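Local coordinates for DUF2235 domain-containing protein (Pseudomonas aeruginosa, PDB 4O5P) that acts as a phospholipase effector of the type VI secretion system, probably hydrolysing phospholipids with an alpha/beta-hydrolase-type catalytic domain, at residues Q541-W544 / D545-A549; A632-H635 / Q636-A640; S28-I31 / L32-S36. All blocks are in the same frame, centred on the assembly; numbering follows the deposited sequence.

How the interactions relate
Interaction 1 lies within a helix; interactions 2 and 3 run off the C-terminal end of theirs. In each, mostly side chains three or four residues apart meet. Interaction 3 comes first along the chain, on helix 24-34. Interaction 1 follows on helix 538-550 and interaction 2 at the end of helix 616-637. The last two belong to the C-terminal Tle1-like domain, yet their centres are 53 Å apart. The centre of interaction 3 is 58 Å from that of interaction 1 and 51 Å from that of interaction 2. None touches another, and each centre lies more than 30 Å from the centre of the chain. They therefore report on three separate peripheral helices.

Interaction 1 (Q541-W544 / D545-A549); sequences QAEW and DRNVA
Val-548 sets its CG2 methyl over one face of the Trp-544 indole. CG2 is 3.7 Å from the centroid of the five-membered ring and 25° off the ring normal, a CH-pi contact. The methyl is offset toward the rim, and its nearest ring atom is NE1 of Trp-544. The indole reaches this place because its CG is anti to the backbone N (chi1 169°). Asp-545 meets the same ring at the edge. Its OD1 lies 3.1 Å from CD1 of Trp-544, and the carboxylate plane stands nearly upright to the ring.

A second group forms around Glu-543 and Arg-546. NH2 of Arg-546 is 3.3 Å from OE1 of Glu-543 in a salt bridge, and the hydrogen bond within it is weak. NE of Arg-546 adds another weak bond to the same oxygen at 3.5 Å. That oxygen lies at the guanidinium edge, with the carboxylate plane at a right angle to the guanidinium. Arg-546 bends at chi3 (-91°), folding its end back over the backbone of Ala-542 and Glu-543.

The main chain holds both groups in step. Asp-545 N bonds to Gln-541 O, Arg-546 N to Ala-542 O, Asn-547 N to Glu-543 O, and Val-548 N to Trp-544 O. Further out, Trp-544 packs on Leu-516 and Arg-520 of helix 507-528, where Asn-547 meets Ala-512 and Leu-516. This is typical of a surface alpha-helix with one side packed on a neighbouring helix and a charged pair on the exposed side, its i to i+3 and i to i+4 side-chain pairs laid over the regular backbone ladder.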
loop_
_atom_site.group_PDB
_atom_site.type_symbol
_atom_site.label_atom_id
_atom_site.label_comp_id
_atom_site.label_asym_id
_atom_site.label_seq_id
_atom_site.Cartn_x
_atom_site.Cartn_y
_atom_site.Cartn_z
ATOM N N GLN A 541 -37.811 -7.560 0.416
ATOM C CA GLN A 541 -38.222 -6.511 -0.522
ATOM C C GLN A 541 -38.884 -5.334 0.202
ATOM O O GLN A 541 -38.636 -4.173 -0.133
ATOM C CB GLN A 541 -39.158 -7.058 -1.605
ATOM C CG GLN A 541 -39.584 -6.009 -2.643
ATOM C CD GLN A 541 -38.748 -6.036 -3.917
ATOM O OE1 GLN A 541 -37.807 -6.822 -4.046
ATOM N NE2 GLN A 541 -39.098 -5.177 -4.873
ATOM N N ALA A 542 -39.732 -5.632 1.184
ATOM C CA ALA A 542 -40.329 -4.559 1.980
ATOM C C ALA A 542 -39.214 -3.724 2.616
ATOM O O ALA A 542 -39.243 -2.488 2.563
ATOM C CB ALA A 542 -41.265 -5.120 3.038
ATOM N N GLU A 543 -38.217 -4.406 3.179
ATOM C CA GLU A 543 -37.053 -3.727 3.744
ATOM C C GLU A 543 -36.286 -2.909 2.702
ATOM O O GLU A 543 -35.883 -1.770 2.975
ATOM C CB GLU A 543 -36.120 -4.736 4.405
ATOM C CG GLU A 543 -36.458 -5.022 5.857
ATOM C CD GLU A 543 -35.956 -3.957 6.827
ATOM O OE1 GLU A 543 -36.355 -4.006 8.011
ATOM O OE2 GLU A 543 -35.153 -3.085 6.427
ATOM N N TRP A 544 -36.108 -3.489 1.514
ATOM C CA TRP A 544 -35.425 -2.823 0.412
ATOM C C TRP A 544 -36.102 -1.495 0.122
ATOM O O TRP A 544 -35.442 -0.459 0.053
ATOM C CB TRP A 544 -35.403 -3.706 -0.844
ATOM C CG TRP A 544 -34.954 -2.966 -2.081
ATOM C CD1 TRP A 544 -35.735 -2.241 -2.934
ATOM C CD2 TRP A 544 -33.615 -2.875 -2.591
ATOM N NE1 TRP A 544 -34.964 -1.707 -3.946
ATOM C CE2 TRP A 544 -33.661 -2.084 -3.755
ATOM C CE3 TRP A 544 -32.384 -3.393 -2.178
ATOM C CZ2 TRP A 544 -32.519 -1.791 -4.509
ATOM C CZ3 TRP A 544 -31.253 -3.100 -2.927
ATOM C CH2 TRP A 544 -31.328 -2.310 -4.077
ATOM N N ASP A 545 -37.427 -1.519 0.000
ATOM C CA ASP A 545 -38.177 -0.302 -0.312
ATOM C C ASP A 545 -38.237 0.728 0.834
ATOM O O ASP A 545 -38.212 1.947 0.579
ATOM C CB ASP A 545 -39.575 -0.659 -0.812
ATOM C CG ASP A 545 -39.537 -1.582 -2.015
ATOM O OD1 ASP A 545 -38.680 -1.374 -2.900
ATOM O OD2 ASP A 545 -40.362 -2.520 -2.069
ATOM N N ARG A 546 -38.310 0.248 2.080
ATOM C CA ARG A 546 -38.120 1.121 3.248
ATOM C C ARG A 546 -36.803 1.878 3.109
ATOM O O ARG A 546 -36.731 3.087 3.336
ATOM C CB ARG A 546 -38.047 0.308 4.545
ATOM C CG ARG A 546 -39.377 -0.189 5.091
ATOM C CD ARG A 546 -39.240 -0.604 6.554
ATOM N NE ARG A 546 -38.907 -2.018 6.746
ATOM C CZ ARG A 546 -39.786 -3.021 6.652
ATOM N NH1 ARG A 546 -41.054 -2.789 6.328
ATOM N NH2 ARG A 546 -39.396 -4.268 6.862
ATOM N N ASN A 547 -35.763 1.137 2.734
ATOM C CA ASN A 547 -34.405 1.671 2.632
ATOM C C ASN A 547 -34.246 2.670 1.496
ATOM O O ASN A 547 -33.654 3.742 1.667
ATOM C CB ASN A 547 -33.408 0.514 2.486
ATOM C CG ASN A 547 -33.294 -0.301 3.750
ATOM O OD1 ASN A 547 -33.516 0.214 4.846
ATOM N ND2 ASN A 547 -32.961 -1.579 3.613
ATOM N N VAL A 548 -34.786 2.307 0.337
ATOM C CA VAL A 548 -34.804 3.181 -0.826
ATOM C C VAL A 548 -35.571 4.454 -0.505
ATOM O O VAL A 548 -35.312 5.505 -1.084
ATOM C CB VAL A 548 -35.423 2.462 -2.040
ATOM C CG1 VAL A 548 -35.546 3.393 -3.237
ATOM C CG2 VAL A 548 -34.590 1.253 -2.400
ATOM N N ALA A 549 -36.509 4.364 0.435
ATOM C CA ALA A 549 -37.244 5.546 0.861
ATOM C C ALA A 549 -36.428 6.387 1.843
ATOM O O ALA A 549 -36.479 7.617 1.805
ATOM C CB ALA A 549 -38.596 5.153 1.464
#

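Interaction 2 (A632-H635 / Q636-A640); sequences ARYH and QLFSA
Tyr-634 meets Phe-638 four residues on, where helix 616-637 ends. The CB of Tyr-634 points away from the residues that follow. A chi1 of 170° then swings the ring forward along the chain. CD1 of Tyr-634 comes to 3.7 Å from CD1 of Phe-638. CE1 of Tyr-634 is 3.8 Å from the same Phe-638 atom and 4.2 Å from Phe-638 CB. That CB lies over one face of the tyrosine ring. The ring planes are 29° apart and the centroids 5.5 Å apart. The rings are slid so far past each other that they barely overlap. CD2 of Tyr-634, across the ring from CD1, lies over one face of the neighbouring His-635 imidazole, toward its rim. At the tip, OH of Tyr-634 is 4.0 Å from atom C of Ala-640, and the side chain also touches Pro-641.

The backbone sets up this meeting. Tyr-634 O accepts from Phe-638 N at 3.0 Å, nearly in line with the carbonyl, and from Leu-637 N at 3.1 Å, well above the carbonyl plane. Phe-638 is the first residue to leave helical angles, and its side chain also touches Asp-486 and Arg-487 of helix 469-487. Leu-637 and Arg-633 both touch Leu-651 of helix 649-657, while NH2 of Arg-633 bonds to Gln-463. Two backbone bonds thus grip one carbonyl oxygen at the helix end, whereas the aromatic pair, with so little overlap, is held by van der Waals contact between CD1 atoms more than by stacking.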
loop_
_atom_site.group_PDB
_atom_site.type_symbol
_atom_site.label_atom_id
_atom_site.label_comp_id
_atom_site.label_asym_id
_atom_site.label_seq_id
_atom_site.Cartn_x
_atom_site.Cartn_y
_atom_site.Cartn_z
ATOM N N ALA A 632 7.271 17.346 26.476
ATOM C CA ALA A 632 8.271 18.393 26.289
ATOM C C ALA A 632 7.955 19.289 25.100
ATOM O O ALA A 632 7.890 20.469 25.247
ATOM C CB ALA A 632 9.690 17.826 26.219
ATOM N N ARG A 633 7.657 18.684 23.961
ATOM C CA ARG A 633 7.199 19.429 22.795
ATOM C C ARG A 633 5.906 20.193 22.989
ATOM O O ARG A 633 5.793 21.267 22.545
ATOM C CB ARG A 633 7.147 18.599 21.528
ATOM C CG ARG A 633 6.818 19.415 20.310
ATOM C CD ARG A 633 8.062 20.042 19.732
ATOM N NE ARG A 633 7.853 20.901 18.597
ATOM C CZ ARG A 633 8.213 20.662 17.343
ATOM N NH1 ARG A 633 8.812 19.553 16.987
ATOM N NH2 ARG A 633 7.962 21.578 16.439
ATOM N N TYR A 634 4.958 19.626 23.694
ATOM C CA TYR A 634 3.771 20.332 24.085
ATOM C C TYR A 634 4.088 21.689 24.639
ATOM O O TYR A 634 3.434 22.601 24.301
ATOM C CB TYR A 634 2.949 19.594 25.132
ATOM C CG TYR A 634 1.817 20.401 25.753
ATOM C CD1 TYR A 634 0.595 20.487 25.160
ATOM C CD2 TYR A 634 2.014 21.092 26.907
ATOM C CE1 TYR A 634 -0.433 21.171 25.735
ATOM C CE2 TYR A 634 1.008 21.804 27.482
ATOM C CZ TYR A 634 -0.220 21.857 26.888
ATOM O OH TYR A 634 -1.169 22.549 27.483
ATOM N N HIS A 635 5.022 21.736 25.570
ATOM C CA HIS A 635 5.361 23.031 26.192
ATOM C C HIS A 635 5.996 24.089 25.277
ATOM O O HIS A 635 6.110 25.258 25.664
ATOM C CB HIS A 635 6.195 22.832 27.456
ATOM C CG HIS A 635 5.462 22.087 28.525
ATOM N ND1 HIS A 635 4.329 22.587 29.130
ATOM C CD2 HIS A 635 5.682 20.872 29.078
ATOM C CE1 HIS A 635 3.889 21.714 30.019
ATOM N NE2 HIS A 635 4.682 20.658 29.995
ATOM N N GLN A 636 6.397 23.698 24.072
ATOM C CA GLN A 636 6.883 24.669 23.106
ATOM C C GLN A 636 5.823 24.938 22.055
ATOM O O GLN A 636 5.907 25.913 21.310
ATOM C CB GLN A 636 8.183 24.185 22.475
ATOM C CG GLN A 636 9.401 24.767 23.196
ATOM C CD GLN A 636 10.535 23.786 23.330
ATOM O OE1 GLN A 636 10.582 22.774 22.624
ATOM N NE2 GLN A 636 11.469 24.079 24.238
ATOM N N LEU A 637 4.815 24.074 22.014
ATOM C CA LEU A 637 3.722 24.204 21.060
ATOM C C LEU A 637 2.650 25.179 21.573
ATOM O O LEU A 637 2.158 26.041 20.827
ATOM C CB LEU A 637 3.099 22.823 20.811
ATOM C CG LEU A 637 2.535 22.573 19.409
ATOM C CD1 LEU A 637 3.494 23.092 18.353
ATOM C CD2 LEU A 637 2.273 21.100 19.168
ATOM N N PHE A 638 2.306 25.034 22.852
ATOM C CA PHE A 638 1.254 25.811 23.488
ATOM C C PHE A 638 1.850 26.527 24.698
ATOM O O PHE A 638 2.701 25.971 25.392
ATOM C CB PHE A 638 0.083 24.902 23.933
ATOM C CG PHE A 638 -0.561 24.141 22.803
ATOM C CD1 PHE A 638 -0.056 22.906 22.399
ATOM C CD2 PHE A 638 -1.655 24.664 22.132
ATOM C CE1 PHE A 638 -0.648 22.218 21.351
ATOM C CE2 PHE A 638 -2.237 23.988 21.088
ATOM C CZ PHE A 638 -1.734 22.755 20.698
ATOM N N SER A 639 1.423 27.759 24.949
ATOM C CA SER A 639 1.881 28.472 26.141
ATOM C C SER A 639 1.045 28.007 27.321
ATOM O O SER A 639 1.535 27.907 28.445
ATOM C CB SER A 639 1.763 29.984 25.958
ATOM O OG SER A 639 0.525 30.320 25.353
ATOM N N ALA A 640 -0.218 27.698 27.040
ATOM C CA ALA A 640 -1.146 27.172 28.034
ATOM C C ALA A 640 -2.225 26.417 27.268
ATOM O O ALA A 640 -2.215 26.436 26.035
ATOM C CB ALA A 640 -1.755 28.322 28.840
#

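Interaction 3 (S28-I31 / L32-S36); sequences SENI and LKQQS
This is a local contact at the C-terminal end of helix 24-34, partly buried, between residues four apart. Asn-30 and Gln-34 meet through their amides, and Ile-31 and Gln-35 run side by side. NE2 of Gln-34 is 2.8 Å from OD1 of Asn-30, and the two amide planes are nearly perpendicular. With chi1 at 165°, the amide of Asn-30 lies beside its own carbonyl carbon and is turned toward the following turn. Its ND2 is held by the carbonyls of Phe-415 and Ala-419, which joins the helix to the end of helix 403-416 and the chain just beyond it. Separately, OE1 of Gln-34 bonds to Arg-437.

CG2 of Ile-31 packs against the end of Gln-35, 3.3 Å from its NE2. Here the alpha-helix ends: Gln-35 is the first residue to leave helical angles, and it is also the N-cap residue of helix 36-43. Its N still bonds to Ile-31 O at 3.0 Å. One turn earlier, Leu-32 N bonds to Ser-28 O at 2.9 Å. Lys-33 NZ leads away and bonds to the Glu-416 carbonyl.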
loop_
_atom_site.group_PDB
_atom_site.type_symbol
_atom_site.label_atom_id
_atom_site.label_comp_id
_atom_site.label_asym_id
_atom_site.label_seq_id
_atom_site.Cartn_x
_atom_site.Cartn_y
_atom_site.Cartn_z
ATOM N N SER A 28 10.166 21.526 -23.738
ATOM C CA SER A 28 11.097 21.072 -24.762
ATOM C C SER A 28 11.922 19.918 -24.226
ATOM O O SER A 28 12.075 18.910 -24.893
ATOM C CB SER A 28 12.019 22.207 -25.229
ATOM O OG SER A 28 11.337 23.094 -26.092
ATOM N N GLU A 29 12.416 20.053 -22.998
ATOM C CA GLU A 29 13.289 19.038 -22.414
ATOM C C GLU A 29 12.567 17.749 -22.061
ATOM O O GLU A 29 13.124 16.646 -22.218
ATOM C CB GLU A 29 13.980 19.584 -21.173
ATOM C CG GLU A 29 14.922 20.726 -21.466
ATOM C CD GLU A 29 15.653 21.181 -20.231
ATOM O OE1 GLU A 29 15.798 20.361 -19.299
ATOM O OE2 GLU A 29 16.078 22.352 -20.194
ATOM N N ASN A 30 11.342 17.869 -21.557
ATOM C CA ASN A 30 10.580 16.646 -21.264
ATOM C C ASN A 30 10.361 15.851 -22.564
ATOM O O ASN A 30 10.615 14.619 -22.642
ATOM C CB ASN A 30 9.283 17.017 -20.539
ATOM C CG ASN A 30 8.265 15.894 -20.507
ATOM O OD1 ASN A 30 7.373 15.840 -21.357
ATOM N ND2 ASN A 30 8.353 15.019 -19.489
ATOM N N ILE A 31 9.957 16.583 -23.606
ATOM C CA ILE A 31 9.806 15.996 -24.936
ATOM C C ILE A 31 11.117 15.344 -25.364
ATOM O O ILE A 31 11.125 14.192 -25.791
ATOM C CB ILE A 31 9.355 17.054 -25.963
ATOM C CG1 ILE A 31 7.877 17.384 -25.740
ATOM C CG2 ILE A 31 9.576 16.565 -27.398
ATOM C CD1 ILE A 31 7.484 18.792 -26.122
ATOM N N LEU A 32 12.220 16.078 -25.210
ATOM C CA LEU A 32 13.541 15.632 -25.645
ATOM C C LEU A 32 13.920 14.294 -25.020
ATOM O O LEU A 32 14.471 13.411 -25.698
ATOM C CB LEU A 32 14.628 16.679 -25.333
ATOM C CG LEU A 32 14.685 18.045 -26.048
ATOM C CD1 LEU A 32 16.112 18.556 -26.196
ATOM C CD2 LEU A 32 13.946 18.079 -27.392
ATOM N N LYS A 33 13.624 14.151 -23.728
ATOM C CA LYS A 33 13.839 12.881 -23.033
ATOM C C LYS A 33 12.983 11.767 -23.624
ATOM O O LYS A 33 13.458 10.641 -23.819
ATOM C CB LYS A 33 13.559 13.022 -21.530
ATOM C CG LYS A 33 14.785 13.410 -20.741
ATOM C CD LYS A 33 14.506 13.530 -19.257
ATOM C CE LYS A 33 15.503 14.499 -18.640
ATOM N NZ LYS A 33 15.655 14.305 -17.164
ATOM N N GLN A 34 11.720 12.069 -23.901
ATOM C CA GLN A 34 10.859 11.059 -24.514
ATOM C C GLN A 34 11.348 10.581 -25.883
ATOM O O GLN A 34 11.126 9.426 -26.253
ATOM C CB GLN A 34 9.432 11.579 -24.613
ATOM C CG GLN A 34 8.781 11.718 -23.252
ATOM C CD GLN A 34 7.654 12.705 -23.274
ATOM O OE1 GLN A 34 7.179 13.082 -24.341
ATOM N NE2 GLN A 34 7.223 13.150 -22.094
ATOM N N GLN A 35 12.024 11.464 -26.619
ATOM C CA GLN A 35 12.459 11.161 -27.984
ATOM C C GLN A 35 13.926 10.742 -28.075
ATOM O O GLN A 35 14.518 10.799 -29.155
ATOM C CB GLN A 35 12.258 12.372 -28.896
ATOM C CG GLN A 35 10.856 12.935 -28.974
ATOM C CD GLN A 35 10.829 14.241 -29.758
ATOM O OE1 GLN A 35 11.879 14.825 -30.050
ATOM N NE2 GLN A 35 9.631 14.702 -30.107
ATOM N N SER A 36 14.525 10.330 -26.962
ATOM C CA SER A 36 15.957 10.011 -26.961
ATOM C C SER A 36 16.281 8.757 -27.783
ATOM O O SER A 36 17.270 8.731 -28.537
ATOM C CB SER A 36 16.505 9.893 -25.529
ATOM O OG SER A 36 15.890 8.830 -24.820
#